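Local atomic coordinates of putative secreted cellulose binding protein (Streptomyces coelicolor, PDB entry 4OY7), a protein that cleaves cellulose chains oxidatively with a single bound copper ion, this chain being its AA10 lytic polysaccharide monooxygenase domain. Residues Asn29-Ala34 and Arg86-Arg91; Ala41-Asn46 and Tyr77-Tyr82; Ser53-Arg58 and Asn184-Ser189; Glu135-Val140 and Trp158-Pro163; Gly168-Phe173 and Val191-Gly196. One frame throughout, in Å; residues are numbered along the deposited sequence.

Contact 1. Residues Asn29-Ala34 and Arg86-Arg91; sequences NPACQA and RSDWPR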
# COMPACT_ATOMS: atom_id res chain seq x y z
N ASN A 29 10.28 10.83 9.61
CA ASN A 29 8.95 11.27 9.26
C ASN A 29 8.03 11.10 10.48
O ASN A 29 8.03 10.06 11.13
CB ASN A 29 8.40 10.51 8.05
CG ASN A 29 6.93 10.82 7.79
OD1 ASN A 29 6.06 10.27 8.45
ND2 ASN A 29 6.66 11.68 6.83
N PRO A 30 7.26 12.13 10.80
CA PRO A 30 6.53 12.06 12.08
C PRO A 30 5.40 11.04 12.13
O PRO A 30 5.13 10.48 13.18
CB PRO A 30 5.99 13.49 12.27
CG PRO A 30 6.13 14.14 10.94
CD PRO A 30 7.31 13.51 10.27
N ALA A 31 4.72 10.81 11.01
CA ALA A 31 3.70 9.78 10.95
C ALA A 31 4.36 8.38 11.10
O ALA A 31 3.82 7.51 11.75
CB ALA A 31 2.89 9.88 9.67
N CYS A 32 5.53 8.20 10.50
CA CYS A 32 6.29 6.97 10.65
C CYS A 32 6.76 6.77 12.09
O CYS A 32 6.66 5.67 12.62
CB CYS A 32 7.47 6.94 9.69
SG CYS A 32 7.06 6.94 7.93
N GLN A 33 7.26 7.82 12.72
CA GLN A 33 7.63 7.73 14.13
C GLN A 33 6.43 7.34 14.99
O GLN A 33 6.55 6.49 15.88
CB GLN A 33 8.24 9.04 14.64
CG GLN A 33 8.70 8.93 16.09
CD GLN A 33 9.78 7.89 16.28
OE1 GLN A 33 9.60 6.89 16.99
NE2 GLN A 33 10.93 8.11 15.65
N ALA A 34 5.27 7.95 14.73
CA ALA A 34 4.07 7.66 15.50
C ALA A 34 3.65 6.21 15.33
O ALA A 34 3.28 5.57 16.31
CB ALA A 34 2.94 8.59 15.12
N ARG A 86 -3.94 10.74 8.83
CA ARG A 86 -3.00 11.86 8.96
C ARG A 86 -2.57 12.31 7.57
O ARG A 86 -2.52 11.51 6.64
CB ARG A 86 -1.74 11.39 9.69
CG ARG A 86 -1.92 11.01 11.12
CD ARG A 86 -0.67 10.39 11.69
NE ARG A 86 0.35 11.42 11.85
CZ ARG A 86 0.98 11.69 12.98
NH1 ARG A 86 0.72 11.02 14.10
NH2 ARG A 86 1.90 12.65 12.98
N SER A 87 -2.23 13.59 7.46
CA SER A 87 -1.77 14.13 6.17
C SER A 87 -0.25 14.22 6.05
O SER A 87 0.25 14.70 5.02
CB SER A 87 -2.38 15.51 5.99
OG SER A 87 -1.89 16.43 6.94
N ASP A 88 0.47 13.77 7.07
CA ASP A 88 1.93 13.94 7.12
C ASP A 88 2.71 12.64 6.84
O ASP A 88 3.92 12.63 7.02
CB ASP A 88 2.39 14.63 8.43
CG ASP A 88 1.99 13.87 9.70
OD1 ASP A 88 1.18 12.92 9.63
OD2 ASP A 88 2.57 14.20 10.77
N TRP A 89 2.05 11.59 6.37
CA TRP A 89 2.74 10.38 5.93
C TRP A 89 3.66 10.73 4.75
O TRP A 89 3.44 11.74 4.06
CB TRP A 89 1.74 9.33 5.45
CG TRP A 89 0.91 8.65 6.49
CD1 TRP A 89 -0.40 8.93 6.81
CD2 TRP A 89 1.28 7.54 7.30
NE1 TRP A 89 -0.84 8.07 7.78
CE2 TRP A 89 0.18 7.22 8.12
CE3 TRP A 89 2.46 6.81 7.46
CZ2 TRP A 89 0.19 6.15 9.04
CZ3 TRP A 89 2.48 5.77 8.36
CH2 TRP A 89 1.36 5.46 9.19
N PRO A 90 4.71 9.93 4.54
CA PRO A 90 5.49 10.11 3.33
C PRO A 90 4.62 9.92 2.11
O PRO A 90 3.70 9.15 2.16
CB PRO A 90 6.54 8.99 3.40
CG PRO A 90 6.58 8.58 4.82
CD PRO A 90 5.20 8.80 5.34
N ARG A 91 4.91 10.60 1.01
CA ARG A 91 4.07 10.45 -0.16
C ARG A 91 4.88 10.56 -1.44
O ARG A 91 5.96 11.14 -1.48
CB ARG A 91 2.94 11.47 -0.18
CG ARG A 91 3.32 12.94 -0.40
CD ARG A 91 2.15 13.91 -0.14
NE ARG A 91 1.66 13.70 1.22
CZ ARG A 91 0.56 13.03 1.55
NH1 ARG A 91 0.31 12.81 2.83
NH2 ARG A 91 -0.30 12.58 0.64
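The indole of Trp89 carries Ala31 on one face: the methyl CB stands 3.7 Å from CD2, a CH-pi contact with its five-membered ring. Pro90 CD lies at the indole edge, in plane. A second flat group, the Arg86 guanidinium, lies with one face against the backbone of the same helix turn, under Ala31 CA and Pro30 O. Its edge is taken by Asp88, gripped side-on by two nitrogens: NE reaches OD1 and NH2 reaches OD2, each at 2.8 Å, almost straight and within 2° of the guanidinium plane, on the syn lone pairs. The bend at chi3 (71°) turns the head of Arg86 back onto this carboxylate. The joined pair covers the first helical turn, with Asp88 OD2 beside Pro30 CG and Arg86 NH1 3.4 Å from Ala34 CB. A leucine in place of Arg86 would probably leave the Asp88 carboxylate without its charged mate and free to turn away from the helix. Asn29 works with both ends of its amide. ND2 donates to Asp88 O (2.9 Å), in the carbonyl plane, while OD1 accepts from Cys32 N (3.0 Å). Pro90 CG packs 3.5 Å from Cys32 SG, whose disulfide to Cys14 ties in helix 10-18. Asn29 is thus a classic N-cap of helix 30-39, and the same amide fastens that helix start to the loop preceding strand 92-94.

Contact 2. Residues Ala41-Asn46 and Tyr77-Tyr82; sequences ATALYN and YDFSAY
An amide stacked on a phenol is the unusual feature here: the side-chain plane of Asn46 lies over one face of the Tyr77 ring, only 10° from parallel, with CG 3.8 Å from Tyr77 CZ. A water joins their polar ends, donating to Asn46 OD1 (2.9 Å) and hydrogen-bonded to Tyr77 OH (3.0 Å). At the other end of the amide, ND2 donates to Thr42 O at 3.1 Å. That carbonyl also receives Asn46 N, from the opposite face of its plane, so the final helical turn sets the amide's rotation. The Thr42 side chain crosses that of Tyr77 at about a right angle, and its CG2, anti to the backbone N, comes 3.5 Å from Tyr77 CD1. Ala43 CB touches two aromatic rings, 3.6 Å from Phe79 CE1 and 3.8 Å from Tyr82 CE2. The Phe79 edge faces two carbonyls, Ala43 O and Asn46 O, the latter 3.4 Å from CZ. Leu44 CD2 meets the Tyr82 hydroxyl. An Asx turn at Asp78, whose OD1 also bonds Ser39 OG, leads into the 3-10 turn bearing Tyr82. The short helix 42-45 thereby packs on the loop between strands 51-52 and 92-94, with helices 10-18 and 30-39 bordering Tyr82.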
# COMPACT_ATOMS: atom_id res chain seq x y z
N ALA A 41 8.25 -2.11 15.92
CA ALA A 41 9.27 -2.31 14.88
C ALA A 41 8.97 -3.52 13.99
O ALA A 41 9.40 -3.55 12.83
CB ALA A 41 10.64 -2.45 15.53
N THR A 42 8.29 -4.51 14.56
CA THR A 42 7.96 -5.75 13.84
C THR A 42 7.25 -5.47 12.52
O THR A 42 7.47 -6.16 11.52
CB THR A 42 7.10 -6.67 14.74
OG1 THR A 42 7.85 -6.99 15.92
CG2 THR A 42 6.68 -7.96 14.01
N ALA A 43 6.37 -4.47 12.52
CA ALA A 43 5.68 -4.03 11.30
C ALA A 43 6.62 -3.62 10.18
O ALA A 43 6.34 -3.88 9.02
CB ALA A 43 4.72 -2.89 11.59
N LEU A 44 7.69 -2.90 10.50
CA LEU A 44 8.67 -2.47 9.50
C LEU A 44 9.63 -3.57 9.06
O LEU A 44 10.06 -3.60 7.90
CB LEU A 44 9.44 -1.25 9.98
CG LEU A 44 8.54 -0.04 10.29
CD1 LEU A 44 9.39 1.13 10.73
CD2 LEU A 44 7.71 0.32 9.08
N TYR A 45 9.99 -4.48 9.96
CA TYR A 45 10.79 -5.63 9.53
C TYR A 45 9.95 -6.51 8.61
O TYR A 45 10.49 -7.16 7.73
CB TYR A 45 11.28 -6.44 10.72
CG TYR A 45 12.31 -5.71 11.54
CD1 TYR A 45 13.50 -5.24 10.98
CD2 TYR A 45 12.11 -5.50 12.90
CE1 TYR A 45 14.46 -4.60 11.77
CE2 TYR A 45 13.04 -4.84 13.68
CZ TYR A 45 14.22 -4.41 13.12
OH TYR A 45 15.13 -3.75 13.92
N ASN A 46 8.63 -6.51 8.83
CA ASN A 46 7.69 -7.30 8.01
C ASN A 46 6.76 -6.42 7.21
O ASN A 46 5.60 -6.71 7.09
CB ASN A 46 6.86 -8.20 8.92
CG ASN A 46 7.69 -9.28 9.58
OD1 ASN A 46 8.04 -10.30 8.94
ND2 ASN A 46 7.99 -9.09 10.85
N TYR A 77 0.49 -9.59 12.42
CA TYR A 77 1.22 -8.50 13.03
C TYR A 77 0.32 -7.30 13.28
O TYR A 77 -0.77 -7.18 12.69
CB TYR A 77 2.39 -8.07 12.12
CG TYR A 77 3.28 -9.21 11.74
CD1 TYR A 77 4.04 -9.86 12.72
CD2 TYR A 77 3.33 -9.68 10.45
CE1 TYR A 77 4.84 -10.93 12.40
CE2 TYR A 77 4.11 -10.79 10.11
CZ TYR A 77 4.87 -11.39 11.11
OH TYR A 77 5.67 -12.46 10.81
N ASP A 78 0.81 -6.38 14.10
CA ASP A 78 0.08 -5.17 14.41
C ASP A 78 0.45 -4.12 13.37
O ASP A 78 1.56 -3.63 13.37
CB ASP A 78 0.44 -4.67 15.82
CG ASP A 78 -0.30 -3.40 16.20
OD1 ASP A 78 -0.92 -2.73 15.34
OD2 ASP A 78 -0.27 -3.06 17.39
N PHE A 79 -0.48 -3.85 12.45
CA PHE A 79 -0.32 -2.80 11.44
C PHE A 79 -1.35 -1.72 11.65
O PHE A 79 -1.54 -0.86 10.79
CB PHE A 79 -0.51 -3.37 10.01
CG PHE A 79 0.62 -4.24 9.55
CD1 PHE A 79 1.89 -3.72 9.30
CD2 PHE A 79 0.40 -5.60 9.33
CE1 PHE A 79 2.93 -4.55 8.88
CE2 PHE A 79 1.43 -6.43 8.93
CZ PHE A 79 2.69 -5.91 8.69
N SER A 80 -1.97 -1.71 12.82
CA SER A 80 -3.10 -0.82 13.10
C SER A 80 -2.75 0.66 12.93
O SER A 80 -3.59 1.43 12.44
CB SER A 80 -3.66 -1.10 14.51
OG SER A 80 -4.82 -0.32 14.78
N ALA A 81 -1.54 1.03 13.29
CA ALA A 81 -1.10 2.44 13.20
C ALA A 81 -1.05 2.99 11.78
O ALA A 81 -1.14 4.20 11.60
CB ALA A 81 0.26 2.65 13.88
N TYR A 82 -0.98 2.10 10.80
CA TYR A 82 -0.85 2.45 9.39
C TYR A 82 -2.21 2.83 8.82
O TYR A 82 -2.29 3.29 7.70
CB TYR A 82 -0.10 1.34 8.61
CG TYR A 82 1.29 1.20 9.18
CD1 TYR A 82 2.34 1.99 8.74
CD2 TYR A 82 1.55 0.34 10.25
CE1 TYR A 82 3.59 1.91 9.30
CE2 TYR A 82 2.80 0.26 10.82
CZ TYR A 82 3.83 1.06 10.35
OH TYR A 82 5.09 1.04 10.92
O HOH W 1 6.15 -12.21 7.83

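Contact 3. Residues Ser53-Arg58 and Asn184-Ser189; sequences SNAGGR and NFFSCS
A type I' beta turn, Ala55 to Arg58, sits against the start of strand 184-193, directly after Glu183, a copper ligand in another structure of this protein but not here. Both central residues are glycines with positive phi, as this turn type favours. The turn is held to the strand by one side chain: Asn184 OD1 accepts from Gly57 N at 2.8 Å, with an N-H...O angle of 149° and the donor tilted 18° from the carbonyl plane. Beside this bond Ala55 CB fills the angle between two strand residues, 3.5 Å from Asn184 OD1 and 4.1 Å from Phe186 CZ, where it meets the ring at its edge. Arg58 wraps back over the outer side of the turn. Its NE donates to Ala55 O (3.0 Å) and its NH2 to Asn54 O (2.8 Å), both oxygens lying close to the guanidinium plane. Ala55 O also takes the turn's own bond from Arg58 N (3.1 Å), the two donors arriving from opposite faces of the carbonyl plane. Asn184 OD1 has a second donor in Gln175 NE2, from strand 168-178. Two donors on one buried oxygen would hold the amide against rotation and tie the turn to both strands.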
# COMPACT_ATOMS: atom_id res chain seq x y z
N SER A 53 -5.33 -13.97 5.82
CA SER A 53 -5.38 -15.36 5.35
C SER A 53 -6.72 -15.81 4.78
O SER A 53 -6.76 -16.81 4.06
CB SER A 53 -5.05 -16.34 6.49
OG SER A 53 -3.86 -15.95 7.11
N ASN A 54 -7.80 -15.13 5.15
CA ASN A 54 -9.15 -15.56 4.82
C ASN A 54 -9.97 -14.57 4.02
O ASN A 54 -11.18 -14.73 3.89
CB ASN A 54 -9.90 -15.88 6.12
CG ASN A 54 -9.29 -17.06 6.84
OD1 ASN A 54 -9.39 -18.21 6.37
ND2 ASN A 54 -8.63 -16.80 7.95
N ALA A 55 -9.34 -13.53 3.49
CA ALA A 55 -10.12 -12.53 2.78
C ALA A 55 -10.83 -13.07 1.54
O ALA A 55 -11.97 -12.76 1.29
CB ALA A 55 -9.24 -11.36 2.41
N GLY A 56 -10.12 -13.88 0.75
CA GLY A 56 -10.74 -14.53 -0.40
C GLY A 56 -11.34 -13.62 -1.45
O GLY A 56 -12.31 -14.00 -2.07
N GLY A 57 -10.76 -12.45 -1.68
CA GLY A 57 -11.32 -11.51 -2.66
C GLY A 57 -12.44 -10.62 -2.17
O GLY A 57 -12.93 -9.75 -2.91
N ARG A 58 -12.83 -10.79 -0.91
CA ARG A 58 -13.85 -9.93 -0.31
C ARG A 58 -13.26 -8.57 -0.01
O ARG A 58 -12.06 -8.46 0.22
CB ARG A 58 -14.38 -10.57 0.97
CG ARG A 58 -15.11 -11.89 0.72
CD ARG A 58 -15.63 -12.44 2.02
NE ARG A 58 -14.57 -13.00 2.86
CZ ARG A 58 -14.77 -13.50 4.07
NH1 ARG A 58 -15.98 -13.43 4.62
NH2 ARG A 58 -13.76 -14.03 4.74
N ASN A 184 -5.00 -12.75 0.96
CA ASN A 184 -4.87 -11.55 0.16
C ASN A 184 -3.95 -10.55 0.90
O ASN A 184 -3.88 -10.56 2.13
CB ASN A 184 -6.24 -10.87 -0.00
CG ASN A 184 -7.26 -11.62 -0.86
OD1 ASN A 184 -8.38 -11.08 -1.00
ND2 ASN A 184 -6.93 -12.78 -1.45
N PHE A 185 -3.37 -9.62 0.15
CA PHE A 185 -2.52 -8.53 0.68
C PHE A 185 -3.16 -7.17 0.46
O PHE A 185 -3.92 -6.97 -0.48
CB PHE A 185 -1.13 -8.63 0.04
CG PHE A 185 -0.42 -9.89 0.44
CD1 PHE A 185 -0.69 -11.10 -0.17
CD2 PHE A 185 0.41 -9.86 1.54
CE1 PHE A 185 -0.06 -12.25 0.27
CE2 PHE A 185 1.03 -11.00 1.99
CZ PHE A 185 0.78 -12.19 1.36
N PHE A 186 -2.84 -6.23 1.35
CA PHE A 186 -3.52 -4.95 1.40
C PHE A 186 -2.48 -3.85 1.43
O PHE A 186 -1.59 -3.85 2.28
CB PHE A 186 -4.41 -4.89 2.64
CG PHE A 186 -5.60 -5.83 2.56
CD1 PHE A 186 -5.45 -7.18 2.82
CD2 PHE A 186 -6.86 -5.36 2.16
CE1 PHE A 186 -6.51 -8.06 2.66
CE2 PHE A 186 -7.93 -6.25 2.01
CZ PHE A 186 -7.74 -7.60 2.26
N SER A 187 -2.59 -2.94 0.46
CA SER A 187 -1.56 -1.93 0.27
C SER A 187 -2.11 -0.54 0.14
O SER A 187 -2.96 -0.32 -0.69
CB SER A 187 -0.78 -2.24 -1.01
OG SER A 187 0.23 -1.28 -1.29
N CYS A 188 -1.55 0.41 0.89
CA CYS A 188 -2.02 1.81 0.89
C CYS A 188 -0.88 2.76 0.62
O CYS A 188 0.11 2.75 1.35
CB CYS A 188 -2.59 2.16 2.24
SG CYS A 188 -4.28 1.53 2.55
N SER A 189 -1.00 3.56 -0.43
CA SER A 189 0.06 4.47 -0.85
C SER A 189 -0.46 5.91 -0.89
O SER A 189 -1.37 6.25 -1.64
CB SER A 189 0.54 4.08 -2.24
OG SER A 189 1.00 2.74 -2.26

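Contact 4. Residues Glu135-Val140 and Trp158-Pro163; sequences ELIQTV and WDLALP
The Gln138 side chain spans the gap between two strands and makes two hydrogen bonds with its amide. OE1 accepts from Trp158 NE1 at 2.9 Å, a bent bond in which the indole nitrogen stands well above the plane of the amide carbonyl. NE2 donates to Asp159 O, also at 2.9 Å, here in the carbonyl plane and on a lone pair. Amide and indole planes are turned 78° apart. Over one face of the same indole lies Val140, its CG2 3.5 Å from NE1 and from CD1, a CH-pi contact nearly on the normal of the five-membered ring. CG1 sits farther along, beside CG and CD2. With CG between its backbone nitrogen and carbonyl carbon (chi1 67°), Trp158 presents this face to Val140 and its N-H to Gln138. Replacing Trp158 by a leucine would probably leave Gln138 OE1 without its indole donor and open a gap beneath Val140. Leu160 CD1 supports the amide at 3.5 Å from OE1 and reaches Ile137 CD1 at 4.0 Å, where Pro163 CD also approaches. Gln138 and Ile137 both point across because they form a classic beta bulge opposite Val116. The two strands run nearly antiparallel (154°), yet their axes stay 8.3 Å apart, since they belong to different sheets that meet through side chains. Strand 134-141 pairs with strand 112-119, whose Phe114 also meets the Trp158 ring, while strand 155-161 pairs with strand 99-105, whose Val102 borders Trp158 and Leu160.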
# COMPACT_ATOMS: atom_id res chain seq x y z
N GLU A 135 -12.36 4.26 -5.83
CA GLU A 135 -12.82 3.82 -7.15
C GLU A 135 -11.78 2.87 -7.76
O GLU A 135 -10.59 3.20 -7.83
CB GLU A 135 -13.05 5.02 -8.08
CG GLU A 135 -14.20 5.89 -7.62
CD GLU A 135 -14.49 7.06 -8.55
OE1 GLU A 135 -13.54 7.79 -8.95
OE2 GLU A 135 -15.70 7.28 -8.81
N LEU A 136 -12.25 1.69 -8.18
CA LEU A 136 -11.45 0.72 -8.90
C LEU A 136 -11.10 1.28 -10.26
O LEU A 136 -12.00 1.57 -11.06
CB LEU A 136 -12.22 -0.60 -9.10
CG LEU A 136 -11.46 -1.72 -9.83
CD1 LEU A 136 -10.27 -2.26 -9.03
CD2 LEU A 136 -12.43 -2.84 -10.20
N ILE A 137 -9.81 1.43 -10.51
CA ILE A 137 -9.33 2.06 -11.76
C ILE A 137 -8.55 1.10 -12.67
O ILE A 137 -8.40 1.36 -13.85
CB ILE A 137 -8.55 3.38 -11.50
CG1 ILE A 137 -7.30 3.19 -10.66
CG2 ILE A 137 -9.46 4.43 -10.86
CD1 ILE A 137 -6.42 4.44 -10.67
N GLN A 138 -8.11 -0.03 -12.13
CA GLN A 138 -7.37 -1.02 -12.90
C GLN A 138 -7.34 -2.36 -12.17
O GLN A 138 -7.27 -2.40 -10.95
CB GLN A 138 -5.96 -0.44 -13.16
CG GLN A 138 -4.82 -1.40 -13.31
CD GLN A 138 -3.48 -0.71 -13.40
OE1 GLN A 138 -2.86 -0.34 -12.40
NE2 GLN A 138 -3.03 -0.55 -14.61
N THR A 139 -7.43 -3.46 -12.91
CA THR A 139 -7.11 -4.77 -12.33
C THR A 139 -6.04 -5.37 -13.19
O THR A 139 -6.19 -5.36 -14.39
CB THR A 139 -8.32 -5.73 -12.18
OG1 THR A 139 -9.34 -5.08 -11.40
CG2 THR A 139 -7.93 -7.00 -11.46
N VAL A 140 -4.94 -5.84 -12.59
CA VAL A 140 -3.78 -6.36 -13.31
C VAL A 140 -3.64 -7.84 -12.99
O VAL A 140 -3.31 -8.21 -11.86
CB VAL A 140 -2.49 -5.62 -12.91
CG1 VAL A 140 -1.29 -6.12 -13.72
CG2 VAL A 140 -2.71 -4.14 -13.08
N TRP A 158 4.03 -3.18 -13.74
CA TRP A 158 3.02 -2.85 -14.75
C TRP A 158 2.86 -1.34 -14.88
O TRP A 158 3.41 -0.59 -14.08
CB TRP A 158 1.67 -3.48 -14.42
CG TRP A 158 0.95 -2.99 -13.20
CD1 TRP A 158 0.05 -1.95 -13.14
CD2 TRP A 158 1.02 -3.52 -11.86
NE1 TRP A 158 -0.45 -1.81 -11.86
CE2 TRP A 158 0.12 -2.77 -11.06
CE3 TRP A 158 1.72 -4.60 -11.28
CZ2 TRP A 158 -0.08 -3.03 -9.71
CZ3 TRP A 158 1.53 -4.87 -9.92
CH2 TRP A 158 0.62 -4.09 -9.16
N ASP A 159 2.16 -0.90 -15.91
CA ASP A 159 1.93 0.53 -16.12
C ASP A 159 0.54 0.91 -15.61
O ASP A 159 -0.40 0.12 -15.76
CB ASP A 159 1.99 0.88 -17.61
CG ASP A 159 3.36 0.67 -18.22
OD1 ASP A 159 4.36 1.02 -17.56
OD2 ASP A 159 3.41 0.22 -19.39
N LEU A 160 0.42 2.12 -15.05
CA LEU A 160 -0.87 2.72 -14.66
C LEU A 160 -1.05 4.11 -15.27
O LEU A 160 -0.24 5.01 -15.01
CB LEU A 160 -0.95 2.82 -13.13
CG LEU A 160 -2.13 3.60 -12.53
CD1 LEU A 160 -3.48 3.02 -12.97
CD2 LEU A 160 -1.96 3.68 -11.00
N ALA A 161 -2.13 4.30 -16.05
CA ALA A 161 -2.48 5.59 -16.64
C ALA A 161 -3.28 6.36 -15.62
O ALA A 161 -4.41 5.97 -15.31
CB ALA A 161 -3.29 5.40 -17.92
N LEU A 162 -2.69 7.39 -15.02
CA LEU A 162 -3.33 8.10 -13.92
C LEU A 162 -4.42 9.01 -14.49
O LEU A 162 -4.19 9.70 -15.47
CB LEU A 162 -2.29 8.94 -13.15
CG LEU A 162 -1.17 8.13 -12.49
CD1 LEU A 162 0.05 9.00 -12.22
CD2 LEU A 162 -1.71 7.49 -11.20
N PRO A 163 -5.60 9.03 -13.85
CA PRO A 163 -6.65 9.92 -14.34
C PRO A 163 -6.19 11.38 -14.41
O PRO A 163 -5.36 11.82 -13.60
CB PRO A 163 -7.76 9.78 -13.29
CG PRO A 163 -7.48 8.53 -12.58
CD PRO A 163 -6.01 8.28 -12.66

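Contact 5. Residues Gly168-Phe173 and Val191-Gly196; sequences GDALIF and VVFDGG
Val191 packs from CB outward against the strand running antiparallel to its own. CB branches into two methyls. CG2, between the backbone nitrogen and carbonyl carbon (chi1 -54° placing CG1 anti to that carbon), lies 3.8 Å from Ala170 CB and close to Ala170 O; CG1 reaches Ile172 CD1 at 4.1 Å. At the backbone, Val191 and Ala170 form a hydrogen-bonded pair, with Ala170 N on Val191 O (3.0 Å) and Val191 N on Ala170 O (3.1 Å). This is the open end of the beta hairpin of strands 168-178 and 184-193, which belongs to the beta-sandwich core of the AA10 domain; Val191 O also accepts from Arg91 NH2 of the neighbouring loop. Next along, Asp169 and Val192 are a non-hydrogen-bonded pair on the other face of the sheet, where Asp169 OD1 comes within 3.5 Å of Val192 CB. Phe193 returns to the face of Val191 and Ala170, and its CE2 touches Ala170 CB at 3.7 Å. Phe193 N donates almost straight to Gly168 O (2.9 Å), but the return bond from Gly168 N to Phe193 O is weak. A water bridges the same two atoms, accepting from Gly168 N at 2.9 Å and donating to Phe193 O.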
# COMPACT_ATOMS: atom_id res chain seq x y z
N GLY A 168 -3.97 17.73 -5.55
CA GLY A 168 -3.87 17.54 -4.11
C GLY A 168 -3.66 16.09 -3.71
O GLY A 168 -3.32 15.22 -4.53
N ASP A 169 -3.84 15.83 -2.42
CA ASP A 169 -3.52 14.52 -1.86
C ASP A 169 -4.57 13.49 -2.26
O ASP A 169 -5.74 13.82 -2.49
CB ASP A 169 -3.49 14.59 -0.32
CG ASP A 169 -2.29 15.34 0.24
OD1 ASP A 169 -1.26 15.49 -0.47
OD2 ASP A 169 -2.35 15.74 1.43
N ALA A 170 -4.15 12.24 -2.29
CA ALA A 170 -5.02 11.11 -2.59
C ALA A 170 -4.34 9.87 -2.02
O ALA A 170 -3.26 9.96 -1.47
CB ALA A 170 -5.23 11.00 -4.10
N LEU A 171 -4.95 8.71 -2.17
CA LEU A 171 -4.32 7.47 -1.76
C LEU A 171 -4.65 6.40 -2.81
O LEU A 171 -5.76 6.35 -3.34
CB LEU A 171 -4.81 7.10 -0.38
CG LEU A 171 -4.35 5.81 0.25
CD1 LEU A 171 -4.49 6.03 1.76
CD2 LEU A 171 -5.18 4.63 -0.22
N ILE A 172 -3.67 5.56 -3.12
CA ILE A 172 -3.89 4.40 -3.98
C ILE A 172 -3.90 3.17 -3.09
O ILE A 172 -2.91 2.87 -2.43
CB ILE A 172 -2.81 4.27 -5.08
CG1 ILE A 172 -2.95 5.42 -6.09
CG2 ILE A 172 -2.90 2.95 -5.82
CD1 ILE A 172 -1.73 5.62 -6.96
N PHE A 173 -5.02 2.46 -3.12
CA PHE A 173 -5.19 1.21 -2.36
C PHE A 173 -5.16 0.05 -3.32
O PHE A 173 -5.80 0.11 -4.40
CB PHE A 173 -6.55 1.19 -1.64
CG PHE A 173 -6.94 -0.16 -1.16
CD1 PHE A 173 -6.26 -0.78 -0.10
CD2 PHE A 173 -7.98 -0.85 -1.77
CE1 PHE A 173 -6.64 -2.03 0.33
CE2 PHE A 173 -8.34 -2.12 -1.34
CZ PHE A 173 -7.63 -2.72 -0.31
N VAL A 191 -0.23 9.65 -2.00
CA VAL A 191 0.27 10.33 -3.19
C VAL A 191 -0.23 11.77 -3.18
O VAL A 191 -1.14 12.12 -2.39
CB VAL A 191 -0.15 9.63 -4.50
CG1 VAL A 191 0.25 8.16 -4.46
CG2 VAL A 191 -1.64 9.80 -4.78
N VAL A 192 0.37 12.61 -4.01
CA VAL A 192 -0.15 13.96 -4.25
C VAL A 192 -0.04 14.24 -5.73
O VAL A 192 1.00 13.97 -6.34
CB VAL A 192 0.54 15.04 -3.38
CG1 VAL A 192 2.04 15.01 -3.54
CG2 VAL A 192 -0.01 16.42 -3.69
N PHE A 193 -1.12 14.76 -6.30
CA PHE A 193 -1.16 15.13 -7.71
C PHE A 193 -0.76 16.60 -7.83
O PHE A 193 -1.61 17.51 -7.99
CB PHE A 193 -2.55 14.90 -8.31
CG PHE A 193 -2.95 13.45 -8.42
CD1 PHE A 193 -2.39 12.63 -9.41
CD2 PHE A 193 -3.89 12.91 -7.55
CE1 PHE A 193 -2.79 11.30 -9.51
CE2 PHE A 193 -4.29 11.59 -7.66
CZ PHE A 193 -3.72 10.79 -8.63
N ASP A 194 0.55 16.83 -7.79
CA ASP A 194 1.09 18.19 -7.89
C ASP A 194 2.08 18.36 -9.05
O ASP A 194 2.71 19.40 -9.17
CB ASP A 194 1.73 18.64 -6.58
CG ASP A 194 2.95 17.81 -6.20
OD1 ASP A 194 3.28 16.80 -6.88
OD2 ASP A 194 3.58 18.17 -5.16
N GLY A 195 2.22 17.35 -9.89
CA GLY A 195 3.22 17.39 -10.96
C GLY A 195 2.76 18.06 -12.24
O GLY A 195 1.55 18.35 -12.41
N GLY A 196 3.74 18.33 -13.11
CA GLY A 196 3.55 18.85 -14.48
C GLY A 196 3.26 20.33 -14.44
O GLY A 196 3.12 21.00 -15.47
OXT GLY A 196 3.16 20.88 -13.33
O HOH W 2 -1.66 19.55 -5.74

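Contacts 1 and 2 adjoin, with centres 14 Å apart: Trp89 CH2 lies 3.6 Å from Tyr82 CD1, and contact 2 is nested in the loop closed by contact 1. Arg91 links contact 1 to contact 5, its NH2 also making a long, weak ion pair with Asp169 OD1. Contacts 3 and 5 share strand 184-193, and Ser189 O is 2.8 Å from Ile172 N. Contact 4 comes within about 4 Å of contact 5 (nearest atoms) without touching it. The copper, bound by His1 and His110, is about 10 Å from the side chains of both Tyr77 and Asn184, so contacts 2 and 3 approach the active site, whereas contact 5 is remote.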